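Local coordinates for RNA-dependent RNA Polymerase (Bombyx mori cytoplasmic polyhedrosis virus, PDB 6TZ0), which synthesises RNA on an RNA template, serving both transcription of the viral genome segments into plus strands and their replication into double-stranded RNA, at residues R336-G342 with F735-S740; T343-T349 with Q480-Q486. One frame throughout, in Å; residues are numbered along the deposited sequence.

Contact 1 (R336-G342 with F735-S740); sequences RAMTNDG and FADRIS
The C-terminal turn of helix 325-339 is clasped by the loop after strand 732-733, and a cation-pi contact of Arg336 with Phe735 anchors one end of this buried junction. The arginine chain, folded back by bends at chi2 and chi3, brings its guanidinium over the ring: CZ of Arg336 sits 3.8 Å from the Phe735 centroid and only 9° off the ring normal, with NH1 over the ring centre. The two planes are nevertheless 44° apart, so the guanidinium is tilted on the ring, not laid flat. Tyr332 OH, one helical turn earlier, is hydrogen-bonded to the same NH1 and helps fix the rotation of the group. Arg336 NH2 lies 4.3 Å from Arg738 NH2, a pair of like charges; Arg738 NH2 also has a weak hydrogen bond to Gln724 OE1.

Asp737 fills the middle of the contact. Its CB points toward the helix end, and the carboxylate lies against it, OD2 of Asp737 approaching Asn340 CB at 3.3 Å. Asn340, the first residue to leave the helical conformation, turns its OD1 back to the chain. Asn340 OD1 accepts a weak bond from Asp341 N at 2.7 Å. A second weak bond, from Gly342 N to Asn340 OD1 at 3.3 Å, closes an Asx turn. At the end of that turn Gly342 O lies 3.2 Å from Ser740 OG, which is hydrogen-bonded to Thr743 OG1.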
# COMPACT_ATOMS: atom_id res chain seq x y z
N ARG A 336 -3.83 -6.04 -28.18
CA ARG A 336 -3.58 -5.26 -26.97
C ARG A 336 -3.80 -3.78 -27.23
O ARG A 336 -4.34 -3.06 -26.38
CB ARG A 336 -2.16 -5.49 -26.44
CG ARG A 336 -1.89 -6.89 -25.94
CD ARG A 336 -2.79 -7.18 -24.79
NE ARG A 336 -2.48 -6.39 -23.61
CZ ARG A 336 -1.87 -6.87 -22.54
NH1 ARG A 336 -1.56 -8.15 -22.48
NH2 ARG A 336 -1.62 -6.08 -21.51
N ALA A 337 -3.39 -3.30 -28.41
CA ALA A 337 -3.67 -1.91 -28.77
C ALA A 337 -5.15 -1.69 -29.06
O ALA A 337 -5.64 -0.57 -28.92
CB ALA A 337 -2.82 -1.50 -29.96
N MET A 338 -5.86 -2.73 -29.49
CA MET A 338 -7.27 -2.57 -29.84
C MET A 338 -8.19 -2.65 -28.63
O MET A 338 -9.30 -2.10 -28.68
CB MET A 338 -7.69 -3.63 -30.86
CG MET A 338 -7.13 -3.38 -32.23
SD MET A 338 -7.53 -4.67 -33.42
CE MET A 338 -6.57 -4.09 -34.81
N THR A 339 -7.80 -3.33 -27.56
CA THR A 339 -8.68 -3.44 -26.40
C THR A 339 -8.31 -2.50 -25.26
O THR A 339 -9.19 -2.07 -24.53
CB THR A 339 -8.70 -4.88 -25.89
OG1 THR A 339 -7.36 -5.33 -25.67
CG2 THR A 339 -9.39 -5.80 -26.87
N ASN A 340 -7.03 -2.19 -25.08
CA ASN A 340 -6.63 -1.25 -24.04
C ASN A 340 -6.59 0.16 -24.61
O ASN A 340 -6.26 0.38 -25.77
CB ASN A 340 -5.27 -1.62 -23.45
CG ASN A 340 -4.94 -0.86 -22.17
OD1 ASN A 340 -5.73 -0.05 -21.69
ND2 ASN A 340 -3.76 -1.12 -21.62
N ASP A 341 -6.92 1.12 -23.75
CA ASP A 341 -7.13 2.50 -24.16
C ASP A 341 -5.98 3.42 -23.77
O ASP A 341 -5.80 4.46 -24.40
CB ASP A 341 -8.40 3.03 -23.51
CG ASP A 341 -8.96 4.25 -24.19
OD1 ASP A 341 -8.46 4.62 -25.27
OD2 ASP A 341 -9.90 4.84 -23.63
N GLY A 342 -5.22 3.08 -22.73
CA GLY A 342 -4.18 3.93 -22.24
C GLY A 342 -4.60 4.85 -21.11
O GLY A 342 -3.80 5.12 -20.22
N PHE A 735 4.26 -5.46 -22.98
CA PHE A 735 2.92 -4.88 -22.98
C PHE A 735 3.09 -3.37 -23.12
O PHE A 735 3.22 -2.65 -22.12
CB PHE A 735 2.15 -5.24 -21.70
CG PHE A 735 1.82 -6.71 -21.55
CD1 PHE A 735 1.89 -7.59 -22.62
CD2 PHE A 735 1.42 -7.20 -20.32
CE1 PHE A 735 1.59 -8.93 -22.45
CE2 PHE A 735 1.11 -8.53 -20.14
CZ PHE A 735 1.20 -9.40 -21.21
N ALA A 736 3.08 -2.88 -24.36
CA ALA A 736 3.31 -1.46 -24.61
C ALA A 736 2.10 -0.60 -24.30
O ALA A 736 2.25 0.62 -24.15
CB ALA A 736 3.71 -1.23 -26.06
N ASP A 737 0.92 -1.18 -24.19
CA ASP A 737 -0.28 -0.40 -23.96
C ASP A 737 -0.60 -0.29 -22.47
O ASP A 737 -1.72 0.08 -22.11
CB ASP A 737 -1.44 -1.01 -24.74
CG ASP A 737 -2.50 0.01 -25.10
OD1 ASP A 737 -2.38 1.18 -24.68
OD2 ASP A 737 -3.44 -0.34 -25.83
N ARG A 738 0.36 -0.59 -21.61
CA ARG A 738 0.25 -0.36 -20.18
C ARG A 738 0.97 0.90 -19.75
O ARG A 738 0.93 1.25 -18.57
CB ARG A 738 0.79 -1.57 -19.42
CG ARG A 738 0.05 -2.84 -19.72
CD ARG A 738 -1.35 -2.76 -19.17
NE ARG A 738 -1.34 -2.63 -17.72
CZ ARG A 738 -1.41 -3.66 -16.89
NH1 ARG A 738 -1.38 -3.46 -15.58
NH2 ARG A 738 -1.53 -4.89 -17.36
N ILE A 739 1.64 1.57 -20.68
CA ILE A 739 2.36 2.81 -20.42
C ILE A 739 1.65 3.92 -21.17
O ILE A 739 1.51 3.85 -22.40
CB ILE A 739 3.82 2.71 -20.84
CG1 ILE A 739 4.51 1.62 -20.02
CG2 ILE A 739 4.52 4.04 -20.69
CD1 ILE A 739 5.81 1.21 -20.60
N SER A 740 1.21 4.94 -20.45
CA SER A 740 0.44 6.03 -21.03
C SER A 740 1.33 7.26 -21.09
O SER A 740 1.70 7.82 -20.05
CB SER A 740 -0.81 6.32 -20.21
OG SER A 740 -1.58 7.33 -20.83

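Contact 2 (T343-T349 with Q480-Q486)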
# COMPACT_ATOMS: atom_id res chain seq x y z
N THR A 343 -5.85 5.32 -21.12
CA THR A 343 -6.31 6.24 -20.08
C THR A 343 -6.45 5.52 -18.75
O THR A 343 -6.69 4.31 -18.69
CB THR A 343 -7.65 6.85 -20.46
OG1 THR A 343 -8.65 5.83 -20.51
CG2 THR A 343 -7.57 7.50 -21.81
N PHE A 344 -6.31 6.28 -17.67
CA PHE A 344 -6.57 5.70 -16.36
C PHE A 344 -8.06 5.76 -16.08
O PHE A 344 -8.71 6.78 -16.29
CB PHE A 344 -5.79 6.43 -15.26
CG PHE A 344 -4.30 6.18 -15.26
CD1 PHE A 344 -3.70 5.35 -16.19
CD2 PHE A 344 -3.52 6.72 -14.27
CE1 PHE A 344 -2.33 5.13 -16.16
CE2 PHE A 344 -2.16 6.51 -14.23
CZ PHE A 344 -1.57 5.71 -15.17
N LEU A 345 -8.61 4.64 -15.63
CA LEU A 345 -10.04 4.47 -15.49
C LEU A 345 -10.48 5.05 -14.15
O LEU A 345 -10.01 4.61 -13.10
CB LEU A 345 -10.38 2.98 -15.59
CG LEU A 345 -10.47 2.26 -16.95
CD1 LEU A 345 -9.15 2.15 -17.70
CD2 LEU A 345 -10.99 0.87 -16.71
N ALA A 346 -11.36 6.05 -14.18
CA ALA A 346 -11.72 6.75 -12.96
C ALA A 346 -13.12 7.34 -13.05
O ALA A 346 -13.45 7.99 -14.04
CB ALA A 346 -10.75 7.89 -12.67
N THR A 347 -13.89 7.14 -11.99
CA THR A 347 -15.15 7.84 -11.76
C THR A 347 -15.29 8.11 -10.27
O THR A 347 -14.30 8.10 -9.52
CB THR A 347 -16.37 7.06 -12.28
OG1 THR A 347 -16.28 5.69 -11.89
CG2 THR A 347 -16.55 7.24 -13.77
N LEU A 348 -16.52 8.40 -9.85
CA LEU A 348 -16.84 8.55 -8.43
C LEU A 348 -16.61 7.24 -7.70
O LEU A 348 -17.02 6.18 -8.16
CB LEU A 348 -18.31 8.96 -8.26
CG LEU A 348 -18.82 10.30 -8.79
CD1 LEU A 348 -20.32 10.37 -8.60
CD2 LEU A 348 -18.14 11.47 -8.11
N THR A 349 -15.95 7.33 -6.54
CA THR A 349 -15.63 6.13 -5.78
C THR A 349 -16.85 5.51 -5.11
O THR A 349 -16.78 4.34 -4.71
CB THR A 349 -14.58 6.46 -4.73
OG1 THR A 349 -14.35 5.32 -3.90
CG2 THR A 349 -15.01 7.61 -3.92
N GLN A 480 -5.99 5.23 -9.34
CA GLN A 480 -6.11 5.01 -10.78
C GLN A 480 -5.00 4.10 -11.25
O GLN A 480 -3.86 4.20 -10.78
CB GLN A 480 -6.02 6.30 -11.59
CG GLN A 480 -7.29 7.09 -11.77
CD GLN A 480 -7.73 7.82 -10.54
OE1 GLN A 480 -8.83 7.62 -10.06
NE2 GLN A 480 -6.87 8.69 -10.03
N GLN A 481 -5.34 3.20 -12.16
CA GLN A 481 -4.39 2.63 -13.10
C GLN A 481 -5.16 2.17 -14.33
O GLN A 481 -6.35 1.87 -14.25
CB GLN A 481 -3.55 1.49 -12.51
CG GLN A 481 -4.28 0.23 -12.10
CD GLN A 481 -3.31 -0.77 -11.50
OE1 GLN A 481 -2.11 -0.53 -11.45
NE2 GLN A 481 -3.83 -1.90 -11.05
N SER A 482 -4.46 2.15 -15.46
CA SER A 482 -5.11 1.83 -16.72
C SER A 482 -5.41 0.34 -16.80
O SER A 482 -4.79 -0.48 -16.12
CB SER A 482 -4.22 2.25 -17.89
OG SER A 482 -3.00 1.54 -17.88
N ASP A 483 -6.42 0.02 -17.62
CA ASP A 483 -6.87 -1.35 -17.92
C ASP A 483 -7.34 -2.09 -16.66
O ASP A 483 -7.26 -3.31 -16.58
CB ASP A 483 -5.76 -2.13 -18.64
CG ASP A 483 -6.29 -3.28 -19.46
OD1 ASP A 483 -7.52 -3.44 -19.53
OD2 ASP A 483 -5.47 -4.04 -20.01
N ARG A 484 -7.86 -1.36 -15.68
CA ARG A 484 -8.18 -1.94 -14.38
C ARG A 484 -9.18 -1.03 -13.68
O ARG A 484 -9.27 0.16 -13.99
CB ARG A 484 -6.89 -2.13 -13.56
CG ARG A 484 -6.95 -3.06 -12.33
CD ARG A 484 -7.12 -2.28 -11.04
NE ARG A 484 -7.02 -3.14 -9.86
CZ ARG A 484 -8.04 -3.80 -9.32
NH1 ARG A 484 -9.25 -3.70 -9.85
NH2 ARG A 484 -7.85 -4.55 -8.25
N ARG A 485 -9.90 -1.60 -12.72
CA ARG A 485 -10.91 -0.87 -11.96
C ARG A 485 -10.26 0.14 -11.00
O ARG A 485 -9.05 0.35 -11.00
CB ARG A 485 -11.80 -1.84 -11.20
CG ARG A 485 -12.65 -2.72 -12.09
CD ARG A 485 -13.43 -3.73 -11.26
NE ARG A 485 -12.53 -4.65 -10.58
CZ ARG A 485 -12.92 -5.58 -9.71
NH1 ARG A 485 -14.20 -5.73 -9.42
NH2 ARG A 485 -12.01 -6.37 -9.14
N GLN A 486 -11.08 0.77 -10.16
CA GLN A 486 -10.61 1.95 -9.45
C GLN A 486 -9.79 1.60 -8.20
O GLN A 486 -8.89 2.37 -7.84
CB GLN A 486 -11.78 2.86 -9.11
CG GLN A 486 -11.36 4.27 -8.72
CD GLN A 486 -12.52 5.20 -8.47
OE1 GLN A 486 -13.67 4.80 -8.51
NE2 GLN A 486 -12.21 6.46 -8.21
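Leu345 presses its branched end against the bend of the 480-486 loop, CD1 meeting the backbone N of Asp483 at 3.5 Å and CD2 the carbonyl O of Arg484 at 3.3 Å. Both methyls thus touch main chain, not side chain, while Ile243 and Leu247 of helix 242-248 add apolar cover to the same leucine.

Phe344, the residue before, works differently. One face of its ring takes the CA of Gln481 in a CH-pi contact, 4.2 Å from the centroid and 12° off the normal; CD1 of Phe344 also reaches Ser482 CB at 3.6 Å, and the CB atoms of Phe344 and Gln480 abut at 3.7 Å. The loop it packs on joins the antiparallel neighbours 474-477 and 489-491, and its run of arginines, including the UTP-binding Arg485, is consistent with motif F, the basic fingers element that lines the nucleotide entry path in viral RNA polymerases.

At the far end Gln486, its CG anti to the backbone N (chi1 -164°) and the rest of the chain extended, stretches across to the turn before helix 349-356. There NE2 of Gln486 gives a weak, bent hydrogen bond to Thr347 O (3.0 Å, 128° at the hydrogen). The same NE2 is also hydrogen-bonded to Glu478 OE1, just before the 480-486 segment.

How the contacts relate
Gly342 and Thr343 are consecutive, so one strip of chain leaving helix 325-339 serves both contacts, and contact 2 is nested within the loop that contact 1 closes. Their centres lie 14 Å apart, yet they touch: Asn340 OD1 packs on Asp483 CB at 3.7 Å, and Gly342 O on Ser482 CB at 3.7 Å. Arg254 ties them further, salt-bridged to Asp483 and packed on Asn340. The strip thus links two loops that border the catalytic centre. Between side chains, Arg738 of contact 1 is about 9 Å from Asp681, and Arg484 of contact 2 about 7 Å from Asp680; both aspartates are magnesium-binding residues, though no metal is bound to this chain here.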